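Local coordinates for protein malate dehydrogenase (Picrophilus torridus, PDB 4BGV) that probably catalyses the reversible NAD-dependent oxidation of malate to oxaloacetate, a step of the tricarboxylic acid cycle, at residues 165-169 with 170-174; 194-198 with 199-203. All blocks are in the same frame, centred on the assembly; numbering follows the deposited sequence. Where two conformers were deposited one is given.

Contact 1. Residues 165-169 with 170-174; sequences LNVSF and EDVNA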
loop_
_atom_site.group_PDB
_atom_site.type_symbol
_atom_site.label_atom_id
_atom_site.label_comp_id
_atom_site.label_asym_id
_atom_site.label_seq_id
_atom_site.Cartn_x
_atom_site.Cartn_y
_atom_site.Cartn_z
ATOM N N LEU A 165 18.779 18.991 -0.395
ATOM C CA LEU A 165 18.716 19.112 -1.851
ATOM C C LEU A 165 17.295 19.277 -2.392
ATOM O O LEU A 165 17.111 19.480 -3.600
ATOM C CB LEU A 165 19.387 17.901 -2.504
ATOM C CG LEU A 165 20.916 17.914 -2.377
ATOM C CD1 LEU A 165 21.506 16.548 -2.671
ATOM C CD2 LEU A 165 21.516 18.969 -3.301
ATOM N N ASN A 166 16.306 19.229 -1.496
ATOM C CA ASN A 166 14.891 19.314 -1.868
ATOM C C ASN A 166 14.537 18.302 -2.964
ATOM O O ASN A 166 14.059 18.670 -4.048
ATOM C CB ASN A 166 14.514 20.729 -2.317
ATOM C CG ASN A 166 13.001 20.938 -2.387
ATOM O OD1 ASN A 166 12.235 20.271 -1.682
ATOM N ND2 ASN A 166 12.566 21.865 -3.240
ATOM N N VAL A 167 14.806 17.034 -2.679
ATOM C CA VAL A 167 14.516 15.955 -3.610
ATOM C C VAL A 167 13.779 14.852 -2.874
ATOM O O VAL A 167 13.800 14.794 -1.647
ATOM C CB VAL A 167 15.812 15.355 -4.253
ATOM C CG1 VAL A 167 16.484 16.349 -5.203
ATOM C CG2 VAL A 167 16.795 14.905 -3.173
ATOM N N SER A 168 13.151 13.960 -3.634
ATOM C CA SER A 168 12.405 12.836 -3.074
ATOM C C SER A 168 13.314 11.962 -2.213
ATOM O O SER A 168 14.460 11.710 -2.582
ATOM C CB SER A 168 11.837 11.977 -4.207
ATOM O OG SER A 168 11.281 10.762 -3.701
ATOM N N PHE A 169 12.789 11.478 -1.086
ATOM C CA PHE A 169 13.538 10.546 -0.255
ATOM C C PHE A 169 13.834 9.264 -1.024
ATOM O O PHE A 169 14.806 8.574 -0.736
ATOM C CB PHE A 169 12.776 10.197 1.029
ATOM C CG PHE A 169 12.491 11.375 1.914
ATOM C CD1 PHE A 169 13.530 12.034 2.574
ATOM C CD2 PHE A 169 11.189 11.808 2.120
ATOM C CE1 PHE A 169 13.280 13.100 3.394
ATOM C CE2 PHE A 169 10.925 12.875 2.957
ATOM C CZ PHE A 169 11.971 13.536 3.595
ATOM N N GLU A 170 13.002 8.944 -2.011
ATOM C CA GLU A 170 13.180 7.693 -2.749
ATOM C C GLU A 170 14.431 7.681 -3.617
ATOM O O GLU A 170 14.959 6.618 -3.943
ATOM C CB GLU A 170 11.955 7.395 -3.622
ATOM C CG GLU A 170 12.065 6.086 -4.399
ATOM C CD GLU A 170 10.729 5.582 -4.906
ATOM O OE1 GLU A 170 9.733 6.333 -4.812
ATOM O OE2 GLU A 170 10.679 4.428 -5.394
ATOM N N ASP A 171 14.910 8.860 -3.993
ATOM C CA ASP A 171 16.011 8.948 -4.943
ATOM C C ASP A 171 17.370 9.242 -4.309
ATOM O O ASP A 171 18.392 9.270 -5.002
ATOM C CB ASP A 171 15.666 9.964 -6.029
ATOM C CG ASP A 171 14.414 9.560 -6.806
ATOM O OD1 ASP A 171 14.294 8.359 -7.142
ATOM O OD2 ASP A 171 13.542 10.425 -7.056
ATOM N N VAL A 172 17.390 9.446 -2.995
ATOM C CA VAL A 172 18.660 9.651 -2.310
ATOM C C VAL A 172 19.215 8.298 -1.845
ATOM O O VAL A 172 18.479 7.449 -1.334
ATOM C CB VAL A 172 18.539 10.609 -1.106
ATOM C CG1 VAL A 172 19.891 10.775 -0.436
ATOM C CG2 VAL A 172 18.039 11.979 -1.547
ATOM N N ASN A 173 20.507 8.090 -2.060
ATOM C CA ASN A 173 21.189 6.892 -1.604
ATOM C C ASN A 173 22.375 7.290 -0.762
ATOM O O ASN A 173 23.205 8.065 -1.204
ATOM C CB ASN A 173 21.654 6.079 -2.796
ATOM C CG ASN A 173 20.503 5.700 -3.706
ATOM O OD1 ASN A 173 19.739 4.797 -3.388
ATOM N ND2 ASN A 173 20.350 6.420 -4.823
ATOM N N ALA A 174 22.451 6.769 0.456
ATOM C CA ALA A 174 23.515 7.152 1.377
ATOM C C ALA A 174 24.235 5.901 1.871
ATOM O O ALA A 174 23.616 5.025 2.472
ATOM C CB ALA A 174 22.930 7.929 2.550
#
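Ser168 OG takes the backbone N-H of Glu170 (OG to N 3.0 Å) and is also hydrogen-bonded to Asp56 OD2 of the third subunit. The first bond closes an ST turn, made possible by a chi1 of 171° that sets OG anti to the serine N, beside its carbonyl carbon. The carbonyl of the same residue closes the surrounding beta turn: Ser168 O receives Asp171 N at 3.2 Å. Phe169 and Glu170, the two central residues, have the backbone angles of a type I turn. Next to OG lies the methylene of Glu170, with CB 3.4 Å from Ser168 OG, while Asp171 OD2 comes alongside Ser168 CB at 3.7 Å. Both acids find their mates in the second subunit: Asp171 OD2 forms a salt bridge with Arg251 NE and accepts a hydrogen bond from Val252 N, and Glu170 OE1 forms a salt bridge with Arg249, all of that subunit. Val167 and Val172 cross at about a right angle, their CG2 methyls meeting at 3.6 Å; Val172 also packs on Leu161 and Ala162 of helix 150-165. One short turn between helix 150-165 and strand 172-178 therefore serves two subunit interfaces: Ser168 OG is shared between its own turn and the third subunit, Asp171 OD2 is held by the second, and the arginines would probably stabilise both acids as carboxylates.

Contact 2. Residues 194-198 with 199-203; sequences SGIPI and EDLLP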
loop_
_atom_site.group_PDB
_atom_site.type_symbol
_atom_site.label_atom_id
_atom_site.label_comp_id
_atom_site.label_asym_id
_atom_site.label_seq_id
_atom_site.Cartn_x
_atom_site.Cartn_y
_atom_site.Cartn_z
ATOM N N SER A 194 19.867 9.689 -7.411
ATOM C CA SER A 194 19.609 8.997 -8.678
ATOM C C SER A 194 20.896 8.762 -9.479
ATOM O O SER A 194 20.893 8.875 -10.709
ATOM C CB SER A 194 18.595 9.778 -9.529
ATOM O OG SER A 194 17.355 9.896 -8.854
ATOM N N GLY A 195 21.989 8.458 -8.770
ATOM C CA GLY A 195 23.257 8.148 -9.401
ATOM C C GLY A 195 24.222 9.312 -9.489
ATOM O O GLY A 195 25.428 9.123 -9.687
ATOM N N ILE A 196 23.705 10.525 -9.346
ATOM C CA ILE A 196 24.575 11.692 -9.410
ATOM C C ILE A 196 25.261 11.839 -8.061
ATOM O O ILE A 196 24.583 12.007 -7.051
ATOM C CB ILE A 196 23.788 12.975 -9.730
ATOM C CG1 ILE A 196 23.040 12.828 -11.057
ATOM C CG2 ILE A 196 24.748 14.169 -9.773
ATOM C CD1 ILE A 196 22.030 13.950 -11.347
ATOM N N PRO A 197 26.605 11.759 -8.027
ATOM C CA PRO A 197 27.282 11.781 -6.722
ATOM C C PRO A 197 26.957 13.037 -5.938
ATOM O O PRO A 197 26.828 14.133 -6.503
ATOM C CB PRO A 197 28.774 11.737 -7.096
ATOM C CG PRO A 197 28.783 11.058 -8.426
ATOM C CD PRO A 197 27.570 11.593 -9.133
ATOM N N ILE A 198 26.790 12.877 -4.630
ATOM C CA ILE A 198 26.456 13.994 -3.769
ATOM C C ILE A 198 27.570 15.054 -3.762
ATOM O O ILE A 198 27.320 16.242 -3.540
ATOM C CB ILE A 198 26.149 13.477 -2.344
ATOM C CG1 ILE A 198 24.894 14.135 -1.789
ATOM C CG2 ILE A 198 27.354 13.577 -1.430
ATOM C CD1 ILE A 198 23.638 13.462 -2.283
ATOM N N GLU A 199 28.805 14.620 -4.010
ATOM C CA GLU A 199 29.921 15.566 -4.067
ATOM C C GLU A 199 29.812 16.545 -5.224
ATOM O O GLU A 199 30.457 17.593 -5.198
ATOM C CB GLU A 199 31.269 14.843 -4.142
ATOM C CG GLU A 199 31.741 14.320 -2.807
ATOM C CD GLU A 199 32.820 13.260 -2.940
ATOM O OE1 GLU A 199 32.592 12.244 -3.643
ATOM O OE2 GLU A 199 33.896 13.440 -2.335
ATOM N N ASP A 200 29.037 16.185 -6.247
ATOM C CA ASP A 200 28.757 17.081 -7.363
ATOM C C ASP A 200 27.602 18.028 -7.060
ATOM O O ASP A 200 27.352 18.944 -7.828
ATOM C CB ASP A 200 28.393 16.294 -8.626
ATOM C CG ASP A 200 29.537 15.444 -9.132
ATOM O OD1 ASP A 200 30.672 15.629 -8.652
ATOM O OD2 ASP A 200 29.297 14.585 -10.004
ATOM N N LEU A 201 26.896 17.797 -5.955
ATOM C CA LEU A 201 25.640 18.495 -5.698
ATOM C C LEU A 201 25.701 19.418 -4.477
ATOM O O LEU A 201 24.953 20.385 -4.394
ATOM C CB LEU A 201 24.503 17.478 -5.532
ATOM C CG LEU A 201 24.168 16.605 -6.750
ATOM C CD1 LEU A 201 23.075 15.591 -6.427
ATOM C CD2 LEU A 201 23.746 17.490 -7.917
ATOM N N LEU A 202 26.584 19.101 -3.535
ATOM C CA LEU A 202 26.696 19.847 -2.281
ATOM C C LEU A 202 28.153 20.169 -1.977
ATOM O O LEU A 202 29.038 19.385 -2.312
ATOM C CB LEU A 202 26.106 19.028 -1.126
ATOM C CG LEU A 202 24.589 18.841 -1.054
ATOM C CD1 LEU A 202 24.204 17.770 -0.018
ATOM C CD2 LEU A 202 23.906 20.156 -0.733
ATOM N N PRO A 203 28.408 21.327 -1.333
ATOM C CA PRO A 203 29.763 21.660 -0.877
ATOM C C PRO A 203 30.214 20.655 0.175
ATOM O O PRO A 203 29.398 20.141 0.940
ATOM C CB PRO A 203 29.596 23.040 -0.240
ATOM C CG PRO A 203 28.314 23.579 -0.796
ATOM C CD PRO A 203 27.445 22.404 -1.062
#
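The turn that carries the chain from strand 196-197, at the edge of the antiparallel sheet it forms with strands 172-178 and 184-193, toward helix 204-215 folds back on itself here through overlapping beta turns. Pro197 O accepts Asp200 N at 3.0 Å, and one residue later Ile198 O accepts two donors, Leu201 N at 2.9 Å and Leu202 N at 3.0 Å. Leu201 bends back over the strand end and crosses Ile196 at about a right angle. Its CG rests 3.9 Å from Ile196 CG2 and also approaches Pro197 O at 3.6 Å. Ile196 CG2 stands anti to its own backbone N, the branch of the isoleucine that meets the leucine, and Tyr289 of the second subunit packs on both residues. An alanine in place of Leu201 would remove the branched end, and would probably open a gap beside Ile196 CG2 and leave Tyr289 of the second subunit with less to lean on. Pro197 and Asp200 lie side by side, pointing the same way, with Asp200 OD2 3.6 Å from Pro197 CD; Tyr190 of the second subunit packs against the pair. Glu199 turns outward to a salt bridge with Arg204 at the start of helix 204-215. The turn is thus held by backbone bonds, two of them on a single carbonyl, while Ile196, Pro197 and Leu201 supply surface to the second subunit and Ile198 and Leu202 pack on helices of their own chain.

From the N terminus, helix 150-165 ends and contact 1 closes the turn that sends the chain into strand 172-178; the chain then returns along strand 184-193, and further on contact 2 closes the turn between strand 196-197 and helix 204-215. The two follow in series, neither nested nor crossed, with centres about 11 Å apart, and both reach the antiparallel sheet made by these three strands. They touch directly: Asp171 O and Ser194 N are probably hydrogen-bonded at 2.9 Å, and Leu165, at the end of helix 150-165, packs on Ile198 and Leu202. Together they join both helices to the sheet and lie against the second subunit.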